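Local coordinates for helicase-like protein (PDB 2AFC) that is of unknown function but probably hydrolyses the bond between ADP-ribose and thymidine in DNA, releasing ADP-ribose, at residues I21-N26 against G34-L39; K41-P46 against L74-M79; E58-G63 against N78-H83; A99-L104 against E136-E141. All coordinates share one frame; numbering follows the deposited sequence.

Interaction 1: residues I21-N26 against G34-L39; sequences ITHICN and GFVLAL
His23 holds its CG between its own backbone N and carbonyl carbon (chi1 79°), and Phe35 turns its ring to the far side from its backbone N (chi1 -166°); these two settings bring imidazole and phenyl together. The two rings meet at a slant, their centroids 5.6 Å apart and their planes inclined at 46°. The closest approach runs through aliphatic carbon, His23 CB being 3.7 Å from Phe35 CD2. One imidazole face receives Leu39, whose CD1 forms a CH-pi contact 3.7 Å from the ring centroid, displaced toward the rim. Val36 CG1 reaches the same ring, 4.0 Å from His23 NE2. In the three-layer alpha/beta/alpha macro fold, this contact seats helix 35-42 on one face of the central sheet, over strand 19-26. The chain between the two elements is short and glycine-containing; Asn26 OD1 accepts hydrogen bonds from Ile28 N and Gly30 N at its start, and in related macro domains the corresponding loop borders the ADP-ribose pocket. Farther back along the strand, Ile21 CG2 approaches the edge of the Phe35 ring, 3.7 Å from CZ, while the same ring also touches Pro121 and Ala10.

Interaction 2: residues K41-P46 against L74-M79; sequences KKWKMP and LYVANM
The backbones come nearest where Pro46 faces Val76, with CA atoms 6.8 Å apart, so side chains fill the space between the helical junction 41-46 and strand 74-79. Strand alternation sends Leu74, Val76 and Asn78 to the same side, each with its CB directed at the junction. Pro46 lays its ring across Val76 at about a right angle: CG is 3.7 Å from Val76 CG2 and 4.1 Å from Val76 CG1, so both branches of the valine meet the pyrrolidine. Trp43 supplies the six-membered part of its indole. Its CZ2 lies 3.7 Å from Leu74 CD2, and its CE3 makes a looser contact with Val76 CG2 at 4.4 Å; both methyls approach the ring obliquely. Leu74 reaches this far because its CG is anti to the backbone N (chi1 -175°). One indole face is occupied from within the junction by Lys42 CB, 3.6 Å above the plane. Asn78 ND2 stands 3.6 Å from Pro46 O, but its hydrogen bond goes to Gln66 OE1, which fixes the amide at the sheet. Val70 of strand 65-71 touches Trp43, Pro46 and Val76 alike, and the indole NE1 makes a weak hydrogen bond to Glu71. The turn from helix 35-42 into helix 45-56 is thus set down over two adjoining antiparallel strands, with Ile21 of strand 19-26 flanking Leu74.

Interaction 3: residues E58-G63 against N78-H83; sequences EEFTLG and NMIGQH
Gly63 N donates a hydrogen bond to Ile80 O at 2.8 Å; it is nearly straight at hydrogen (164°), and the donor is tilted 17° from the carbonyl plane. The same oxygen takes a CA-H contact from Leu62, with CA 3.2 Å away, so two successive residues of the loop converge on it. Round this point the Ile80 side chain spreads along the loop. With chi1 at -58°, CG2 extends opposite the backbone N to meet Leu62 CD2 at 4.0 Å, and CG1, beside the backbone N and anti to the carbonyl carbon, carries CD1 to Phe60 CZ, also at 4.0 Å. Ile80 CB meanwhile sits 3.7 Å from Thr61 O. Leu62 runs on toward the strand end, its CD2 3.5 Å from Gln82 O and its CD1 beside His83 CB. Ile80 is the centre of an inverse gamma turn, with a weak bond from Gly81 N to Met79 O. The loop delivers the chain to strand 65-71, which pairs antiparallel with strand 74-82 as a hairpin at the sheet edge; a further backbone bond joins Ala64 to Ile80. Farther out, Phe60 is held by edge-to-face contacts with Trp53 and Tyr54 of helix 45-56, and Glu58 O accepts a bond from Trp53 NE1. At the strand end, Leu62 and His83 both touch Asp27, while Ala99 of helix 97-113 packs against Leu62.

Interaction 4: residues A99-L104 against E136-E141; sequences AVRQCL and EQIIKE
Arg101 and Glu141 supply the charged part of the contact. Their salt bridge runs from NH2 to OE1 at 2.8 Å, with a bent N-H...O angle of 137°; the second bond, NH1 to OE2 at 3.4 Å, is weak as well. Guanidinium and carboxylate planes are turned 48° from each other, although OE1 itself lies near the guanidinium plane, at its edge. NH1 also forms a salt bridge with Glu142, so the positive charge is probably balanced by two carboxylates. The arginine chain bends at chi3, bringing the guanidinium over Ile138, whose CD1 lies against one face of the group. Helices 97-113 and 132-144 lie side by side, their local axes 9.9 Å apart and crossing at -30°, with the same general N-to-C sense. They form the outer layer on one side of the alpha/beta/alpha sandwich, helix 132-144 being the connection of a beta-alpha-beta crossover between the adjacent parallel strands 117-121 and 150-154. Apolar contacts fill the side of the interface toward the sheet. Leu104 CD1 meets Ile138 CG2 at 3.7 Å and Ile139 CD1 at 3.6 Å, and Ile138 CG2 also packs against Arg101 CG at 3.6 Å. Val100 CG1 touches Ile138 CG2 more loosely, and Met79 of strand 74-82 lies beneath Leu104.

Interactions 1 and 2, centred about 8 Å apart, lie on one face of the sheet and share helix 35-42; strands 19-26 and 74-82 are neighbours in the sheet, with a probable hydrogen bond from Cys25 N to Met79 O at 2.7 Å. Interaction 3 continues strand 74-82 and shares Asn78 and Met79 with interaction 2, although their centres are about 15 Å apart. Interaction 4 belongs to the opposite helical layer, about 20 Å from interaction 2 between centres; Met79 links the sheet to that layer, its SE 3.7 Å from Leu104 CD2. Interaction 3 also touches interaction 4, Gly63 C lying 3.4 Å from Cys103 SG. By comparison with other macro domains, the strand ends near interactions 1 and 3 probably border the ADP-ribose site.

Interaction 1: residues I21-N26 against G34-L39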
# COMPACT_ATOMS: atom_id res chain seq x y z
N ILE A 21 -3.58 4.62 -4.85
CA ILE A 21 -4.06 3.81 -3.74
C ILE A 21 -2.93 2.87 -3.33
O ILE A 21 -2.49 2.03 -4.12
CB ILE A 21 -5.31 3.01 -4.18
CG1 ILE A 21 -6.43 3.97 -4.58
CG2 ILE A 21 -5.77 2.09 -3.05
CD1 ILE A 21 -6.27 4.55 -5.94
N THR A 22 -2.46 3.03 -2.10
CA THR A 22 -1.38 2.23 -1.55
C THR A 22 -1.89 1.22 -0.53
O THR A 22 -2.74 1.56 0.29
CB THR A 22 -0.36 3.10 -0.79
OG1 THR A 22 -1.02 3.75 0.30
CG2 THR A 22 0.25 4.16 -1.69
N HIS A 23 -1.35 0.01 -0.58
CA HIS A 23 -1.71 -1.05 0.37
C HIS A 23 -0.58 -2.07 0.46
O HIS A 23 0.19 -2.24 -0.48
CB HIS A 23 -3.01 -1.73 -0.04
CG HIS A 23 -2.85 -2.74 -1.14
ND1 HIS A 23 -2.65 -2.39 -2.45
CD2 HIS A 23 -2.87 -4.10 -1.11
CE1 HIS A 23 -2.56 -3.48 -3.19
NE2 HIS A 23 -2.69 -4.53 -2.40
N ILE A 24 -0.51 -2.77 1.59
CA ILE A 24 0.53 -3.75 1.85
C ILE A 24 0.25 -5.18 1.40
O ILE A 24 -0.66 -5.82 1.90
CB ILE A 24 0.85 -3.82 3.35
CG1 ILE A 24 1.10 -2.42 3.90
CG2 ILE A 24 2.06 -4.70 3.60
CD1 ILE A 24 1.04 -2.30 5.42
N CYS A 25 1.07 -5.68 0.48
CA CYS A 25 0.98 -7.04 -0.02
C CYS A 25 2.01 -7.85 0.74
O CYS A 25 2.91 -7.27 1.35
CB CYS A 25 1.31 -7.11 -1.50
SG CYS A 25 0.08 -6.41 -2.60
N ASN A 26 1.89 -9.17 0.73
CA ASN A 26 2.86 -10.03 1.41
C ASN A 26 3.83 -10.52 0.35
O ASN A 26 3.59 -10.32 -0.84
CB ASN A 26 2.15 -11.22 2.06
CG ASN A 26 1.30 -12.00 1.08
OD1 ASN A 26 1.81 -12.63 0.15
ND2 ASN A 26 -0.02 -11.94 1.26
N GLY A 34 -9.37 -9.33 2.91
CA GLY A 34 -9.32 -7.91 3.21
C GLY A 34 -9.33 -6.94 2.06
O GLY A 34 -10.06 -7.11 1.09
N PHE A 35 -8.51 -5.90 2.17
CA PHE A 35 -8.46 -4.87 1.14
C PHE A 35 -8.22 -5.39 -0.27
O PHE A 35 -8.79 -4.85 -1.22
CB PHE A 35 -7.40 -3.83 1.48
CG PHE A 35 -7.51 -2.57 0.66
CD1 PHE A 35 -8.51 -1.63 0.92
CD2 PHE A 35 -6.62 -2.34 -0.39
CE1 PHE A 35 -8.62 -0.47 0.15
CE2 PHE A 35 -6.72 -1.19 -1.17
CZ PHE A 35 -7.72 -0.25 -0.90
N VAL A 36 -7.38 -6.41 -0.42
CA VAL A 36 -7.11 -6.95 -1.75
C VAL A 36 -8.40 -7.31 -2.49
O VAL A 36 -8.52 -7.04 -3.68
CB VAL A 36 -6.21 -8.20 -1.69
CG1 VAL A 36 -4.80 -7.79 -1.27
CG2 VAL A 36 -6.79 -9.22 -0.71
N LEU A 37 -9.35 -7.91 -1.78
CA LEU A 37 -10.63 -8.30 -2.37
C LEU A 37 -11.43 -7.09 -2.82
O LEU A 37 -12.12 -7.14 -3.84
CB LEU A 37 -11.46 -9.10 -1.36
CG LEU A 37 -10.89 -10.46 -0.95
CD1 LEU A 37 -11.71 -11.05 0.19
CD2 LEU A 37 -10.88 -11.39 -2.15
N ALA A 38 -11.33 -6.00 -2.06
CA ALA A 38 -12.06 -4.79 -2.43
C ALA A 38 -11.48 -4.26 -3.73
O ALA A 38 -12.19 -3.63 -4.52
CB ALA A 38 -11.95 -3.75 -1.33
N LEU A 39 -10.20 -4.52 -3.95
CA LEU A 39 -9.53 -4.09 -5.17
C LEU A 39 -9.97 -4.97 -6.32
O LEU A 39 -10.20 -4.49 -7.42
CB LEU A 39 -8.01 -4.19 -5.02
CG LEU A 39 -7.25 -3.20 -4.15
CD1 LEU A 39 -5.79 -3.64 -4.10
CD2 LEU A 39 -7.37 -1.77 -4.70

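Interaction 2: residues K41-P46 against L74-M79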
# COMPACT_ATOMS: atom_id res chain seq x y z
N LYS A 41 -12.70 -6.40 -6.44
CA LYS A 41 -14.12 -6.14 -6.63
C LYS A 41 -14.27 -5.18 -7.82
O LYS A 41 -15.19 -5.31 -8.62
CB LYS A 41 -14.70 -5.53 -5.36
CG LYS A 41 -16.16 -5.15 -5.44
CD LYS A 41 -16.59 -4.51 -4.12
CE LYS A 41 -17.95 -3.83 -4.24
NZ LYS A 41 -18.32 -3.12 -2.97
N LYS A 42 -13.34 -4.23 -7.93
CA LYS A 42 -13.38 -3.27 -9.04
C LYS A 42 -12.46 -3.61 -10.21
O LYS A 42 -12.88 -3.60 -11.36
CB LYS A 42 -13.04 -1.86 -8.56
CG LYS A 42 -14.16 -1.14 -7.84
CD LYS A 42 -13.83 0.34 -7.69
CE LYS A 42 -14.91 1.07 -6.94
NZ LYS A 42 -15.11 0.48 -5.59
N TRP A 43 -11.20 -3.92 -9.92
CA TRP A 43 -10.25 -4.21 -10.99
C TRP A 43 -9.54 -5.56 -10.90
O TRP A 43 -9.10 -5.97 -9.83
CB TRP A 43 -9.18 -3.11 -11.03
CG TRP A 43 -9.72 -1.73 -10.88
CD1 TRP A 43 -10.27 -0.95 -11.85
CD2 TRP A 43 -9.72 -0.94 -9.68
NE1 TRP A 43 -10.61 0.28 -11.33
CE2 TRP A 43 -10.28 0.32 -10.01
CE3 TRP A 43 -9.29 -1.17 -8.37
CZ2 TRP A 43 -10.43 1.35 -9.06
CZ3 TRP A 43 -9.44 -0.14 -7.42
CH2 TRP A 43 -10.00 1.10 -7.77
N LYS A 44 -9.42 -6.24 -12.04
CA LYS A 44 -8.74 -7.52 -12.05
C LYS A 44 -7.23 -7.33 -12.19
O LYS A 44 -6.46 -8.20 -11.80
CB LYS A 44 -9.26 -8.40 -13.20
CG LYS A 44 -9.13 -7.80 -14.60
CD LYS A 44 -7.74 -7.99 -15.20
CE LYS A 44 -7.70 -7.51 -16.66
NZ LYS A 44 -6.37 -7.71 -17.30
N MSE A 45 -6.81 -6.17 -12.70
CA MSE A 45 -5.39 -5.85 -12.93
C MSE A 45 -4.44 -5.90 -11.74
O MSE A 45 -3.39 -6.53 -11.82
CB MSE A 45 -5.25 -4.50 -13.62
CG MSE A 45 -5.65 -4.54 -15.07
SE MSE A 45 -5.09 -2.96 -15.98
CE MSE A 45 -6.80 -2.04 -16.10
N PRO A 46 -4.78 -5.22 -10.63
CA PRO A 46 -3.85 -5.29 -9.50
C PRO A 46 -3.50 -6.72 -9.09
O PRO A 46 -2.33 -7.06 -8.94
CB PRO A 46 -4.59 -4.53 -8.41
CG PRO A 46 -5.27 -3.47 -9.18
CD PRO A 46 -5.82 -4.22 -10.38
N LEU A 74 -5.57 7.26 -12.18
CA LEU A 74 -5.72 6.43 -10.99
C LEU A 74 -4.76 5.24 -11.00
O LEU A 74 -4.75 4.45 -11.94
CB LEU A 74 -7.17 5.93 -10.89
CG LEU A 74 -7.51 5.14 -9.62
CD1 LEU A 74 -7.26 6.04 -8.42
CD2 LEU A 74 -8.96 4.65 -9.65
N TYR A 75 -3.96 5.12 -9.94
CA TYR A 75 -3.01 4.02 -9.84
C TYR A 75 -3.08 3.28 -8.52
O TYR A 75 -3.26 3.87 -7.46
CB TYR A 75 -1.57 4.51 -9.99
CG TYR A 75 -1.27 5.30 -11.24
CD1 TYR A 75 -1.73 6.60 -11.39
CD2 TYR A 75 -0.44 4.77 -12.24
CE1 TYR A 75 -1.38 7.37 -12.49
CE2 TYR A 75 -0.08 5.53 -13.35
CZ TYR A 75 -0.55 6.83 -13.47
OH TYR A 75 -0.19 7.60 -14.55
N VAL A 76 -2.91 1.97 -8.60
CA VAL A 76 -2.90 1.15 -7.40
C VAL A 76 -1.42 0.89 -7.12
O VAL A 76 -0.65 0.62 -8.04
CB VAL A 76 -3.61 -0.20 -7.62
CG1 VAL A 76 -3.59 -1.01 -6.35
CG2 VAL A 76 -5.04 0.03 -8.07
N ALA A 77 -1.03 0.97 -5.86
CA ALA A 77 0.36 0.74 -5.49
C ALA A 77 0.52 -0.52 -4.64
O ALA A 77 0.22 -0.51 -3.45
CB ALA A 77 0.91 1.96 -4.73
N ASN A 78 0.98 -1.61 -5.27
CA ASN A 78 1.19 -2.88 -4.55
C ASN A 78 2.50 -2.77 -3.79
O ASN A 78 3.57 -2.79 -4.38
CB ASN A 78 1.24 -4.06 -5.52
CG ASN A 78 -0.13 -4.40 -6.10
OD1 ASN A 78 -1.12 -4.43 -5.38
ND2 ASN A 78 -0.19 -4.67 -7.40
N MSE A 79 2.41 -2.64 -2.47
CA MSE A 79 3.61 -2.49 -1.66
C MSE A 79 3.95 -3.73 -0.86
O MSE A 79 3.19 -4.14 0.02
CB MSE A 79 3.47 -1.32 -0.69
CG MSE A 79 2.79 -0.09 -1.26
SE MSE A 79 2.98 1.49 -0.12
CE MSE A 79 1.94 0.83 1.34

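Interaction 3: residues E58-G63 against N78-H83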
# COMPACT_ATOMS: atom_id res chain seq x y z
N GLU A 58 11.08 -11.30 -10.28
CA GLU A 58 12.00 -10.26 -10.73
C GLU A 58 11.86 -9.02 -9.85
O GLU A 58 10.99 -8.19 -10.06
CB GLU A 58 11.73 -9.93 -12.19
CG GLU A 58 11.66 -11.18 -13.05
CD GLU A 58 11.60 -10.88 -14.54
OE1 GLU A 58 10.74 -10.09 -14.96
OE2 GLU A 58 12.43 -11.46 -15.28
N GLU A 59 12.73 -8.92 -8.85
CA GLU A 59 12.72 -7.82 -7.90
C GLU A 59 11.48 -7.85 -7.02
O GLU A 59 11.07 -6.83 -6.44
CB GLU A 59 12.83 -6.48 -8.64
CG GLU A 59 14.16 -6.30 -9.36
CD GLU A 59 14.31 -4.94 -10.01
OE1 GLU A 59 14.48 -3.95 -9.26
OE2 GLU A 59 14.27 -4.86 -11.25
N PHE A 60 10.87 -9.02 -6.92
CA PHE A 60 9.71 -9.18 -6.06
C PHE A 60 10.32 -9.38 -4.69
O PHE A 60 10.68 -10.49 -4.32
CB PHE A 60 8.94 -10.44 -6.45
CG PHE A 60 7.72 -10.68 -5.62
CD1 PHE A 60 6.49 -10.15 -5.99
CD2 PHE A 60 7.81 -11.41 -4.44
CE1 PHE A 60 5.36 -10.35 -5.21
CE2 PHE A 60 6.68 -11.62 -3.65
CZ PHE A 60 5.45 -11.09 -4.04
N THR A 61 10.45 -8.30 -3.93
CA THR A 61 11.07 -8.41 -2.62
C THR A 61 10.56 -7.31 -1.69
O THR A 61 10.05 -6.30 -2.15
CB THR A 61 12.61 -8.31 -2.77
OG1 THR A 61 13.23 -8.43 -1.48
CG2 THR A 61 12.99 -6.98 -3.39
N LEU A 62 10.70 -7.52 -0.38
CA LEU A 62 10.25 -6.56 0.62
C LEU A 62 10.84 -5.17 0.36
O LEU A 62 12.04 -5.04 0.15
CB LEU A 62 10.65 -7.04 2.02
CG LEU A 62 9.89 -8.24 2.61
CD1 LEU A 62 10.71 -8.94 3.70
CD2 LEU A 62 8.55 -7.76 3.16
N GLY A 63 9.99 -4.15 0.35
CA GLY A 63 10.46 -2.80 0.11
C GLY A 63 10.19 -2.37 -1.32
O GLY A 63 10.19 -1.18 -1.63
N ASN A 78 0.98 -1.61 -5.27
CA ASN A 78 1.19 -2.88 -4.55
C ASN A 78 2.50 -2.77 -3.79
O ASN A 78 3.57 -2.79 -4.38
CB ASN A 78 1.24 -4.06 -5.52
CG ASN A 78 -0.13 -4.40 -6.10
OD1 ASN A 78 -1.12 -4.43 -5.38
ND2 ASN A 78 -0.19 -4.67 -7.40
N MSE A 79 2.41 -2.64 -2.47
CA MSE A 79 3.61 -2.49 -1.66
C MSE A 79 3.95 -3.73 -0.86
O MSE A 79 3.19 -4.14 0.02
CB MSE A 79 3.47 -1.32 -0.69
CG MSE A 79 2.79 -0.09 -1.26
SE MSE A 79 2.98 1.49 -0.12
CE MSE A 79 1.94 0.83 1.34
N ILE A 80 5.12 -4.31 -1.14
CA ILE A 80 5.53 -5.50 -0.42
C ILE A 80 6.19 -5.14 0.91
O ILE A 80 7.42 -5.03 0.99
CB ILE A 80 6.50 -6.35 -1.27
CG1 ILE A 80 5.83 -6.75 -2.58
CG2 ILE A 80 6.89 -7.61 -0.52
CD1 ILE A 80 4.50 -7.57 -2.51
N GLY A 81 5.37 -4.96 1.94
CA GLY A 81 5.87 -4.62 3.27
C GLY A 81 5.51 -5.67 4.30
O GLY A 81 5.58 -5.44 5.52
N GLN A 82 5.15 -6.85 3.82
CA GLN A 82 4.76 -7.94 4.71
C GLN A 82 5.52 -9.23 4.40
O GLN A 82 5.62 -9.67 3.25
CB GLN A 82 3.26 -8.16 4.58
CG GLN A 82 2.57 -8.48 5.88
CD GLN A 82 1.09 -8.75 5.69
OE1 GLN A 82 0.28 -7.82 5.58
NE2 GLN A 82 0.73 -10.03 5.64
N HIS A 83 6.06 -9.85 5.45
CA HIS A 83 6.82 -11.08 5.28
C HIS A 83 5.98 -12.30 5.67
O HIS A 83 5.79 -12.58 6.85
CB HIS A 83 8.08 -11.04 6.14
CG HIS A 83 8.92 -12.27 6.01
ND1 HIS A 83 9.35 -12.99 7.10
CD2 HIS A 83 9.37 -12.92 4.91
CE1 HIS A 83 10.03 -14.04 6.67
NE2 HIS A 83 10.06 -14.02 5.35

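Interaction 4: residues A99-L104 against E136-E141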
# COMPACT_ATOMS: atom_id res chain seq x y z
N ALA A 99 10.54 -2.07 5.55
CA ALA A 99 10.10 -2.33 4.19
C ALA A 99 9.02 -1.33 3.79
O ALA A 99 9.05 -0.79 2.69
CB ALA A 99 9.56 -3.73 4.06
N VAL A 100 8.07 -1.10 4.69
CA VAL A 100 6.99 -0.15 4.39
C VAL A 100 7.62 1.22 4.16
O VAL A 100 7.16 1.99 3.30
CB VAL A 100 5.95 -0.07 5.55
CG1 VAL A 100 4.91 1.01 5.24
CG2 VAL A 100 5.25 -1.41 5.72
N ARG A 101 8.68 1.52 4.92
CA ARG A 101 9.40 2.78 4.77
C ARG A 101 9.98 2.91 3.37
O ARG A 101 9.82 3.95 2.73
CB ARG A 101 10.54 2.87 5.78
CG ARG A 101 10.10 3.31 7.17
CD ARG A 101 11.27 3.33 8.14
NE ARG A 101 11.13 4.39 9.13
CZ ARG A 101 11.10 5.69 8.82
NH1 ARG A 101 11.20 6.07 7.56
NH2 ARG A 101 10.97 6.60 9.78
N GLN A 102 10.66 1.87 2.90
CA GLN A 102 11.24 1.92 1.56
C GLN A 102 10.11 2.10 0.58
O GLN A 102 10.14 2.99 -0.27
CB GLN A 102 11.98 0.63 1.22
CG GLN A 102 13.21 0.34 2.04
CD GLN A 102 13.86 -0.98 1.64
OE1 GLN A 102 14.20 -1.19 0.47
NE2 GLN A 102 14.02 -1.88 2.61
N CYS A 103 9.09 1.24 0.71
CA CYS A 103 7.93 1.29 -0.17
C CYS A 103 7.36 2.70 -0.30
O CYS A 103 7.22 3.22 -1.40
CB CYS A 103 6.84 0.33 0.33
SG CYS A 103 7.18 -1.44 0.09
N LEU A 104 7.05 3.32 0.84
CA LEU A 104 6.47 4.66 0.87
C LEU A 104 7.45 5.67 0.30
O LEU A 104 7.07 6.58 -0.44
CB LEU A 104 6.07 5.05 2.29
CG LEU A 104 4.93 4.25 2.92
CD1 LEU A 104 4.70 4.70 4.33
CD2 LEU A 104 3.67 4.41 2.09
N GLU A 136 1.73 5.36 11.69
CA GLU A 136 1.43 6.77 11.53
C GLU A 136 2.70 7.62 11.39
O GLU A 136 2.76 8.53 10.56
CB GLU A 136 0.60 7.25 12.73
CG GLU A 136 0.27 8.73 12.73
CD GLU A 136 -0.74 9.07 13.81
OE1 GLU A 136 -0.51 8.69 14.98
OE2 GLU A 136 -1.77 9.70 13.48
N GLN A 137 3.71 7.31 12.21
CA GLN A 137 4.98 8.04 12.16
C GLN A 137 5.69 7.84 10.82
O GLN A 137 6.28 8.78 10.28
CB GLN A 137 5.89 7.58 13.29
CG GLN A 137 5.48 8.09 14.65
CD GLN A 137 5.51 9.60 14.71
OE1 GLN A 137 4.50 10.24 15.00
NE2 GLN A 137 6.67 10.19 14.41
N ILE A 138 5.63 6.62 10.30
CA ILE A 138 6.27 6.31 9.03
C ILE A 138 5.65 7.17 7.93
O ILE A 138 6.37 7.85 7.20
CB ILE A 138 6.11 4.82 8.67
CG1 ILE A 138 6.75 3.97 9.77
CG2 ILE A 138 6.77 4.53 7.34
CD1 ILE A 138 8.28 4.13 10.01
N ILE A 139 4.33 7.14 7.83
CA ILE A 139 3.60 7.92 6.83
C ILE A 139 4.04 9.38 6.91
O ILE A 139 4.25 10.05 5.91
CB ILE A 139 2.09 7.91 7.09
CG1 ILE A 139 1.62 6.50 7.43
CG2 ILE A 139 1.36 8.49 5.89
CD1 ILE A 139 1.80 5.41 6.34
N LYS A 140 4.14 9.84 8.14
CA LYS A 140 4.52 11.21 8.46
C LYS A 140 5.91 11.54 7.91
O LYS A 140 6.06 12.46 7.10
CB LYS A 140 4.48 11.37 9.98
CG LYS A 140 4.62 12.78 10.52
CD LYS A 140 4.68 12.71 12.04
CE LYS A 140 5.01 14.05 12.68
NZ LYS A 140 5.28 13.89 14.14
N GLU A 141 6.92 10.78 8.35
CA GLU A 141 8.29 11.03 7.93
C GLU A 141 8.55 10.82 6.44
O GLU A 141 9.43 11.46 5.88
CB GLU A 141 9.27 10.15 8.72
CG GLU A 141 10.73 10.56 8.52
CD GLU A 141 11.75 9.57 9.08
OE1 GLU A 141 11.70 9.28 10.30
OE2 GLU A 141 12.61 9.09 8.31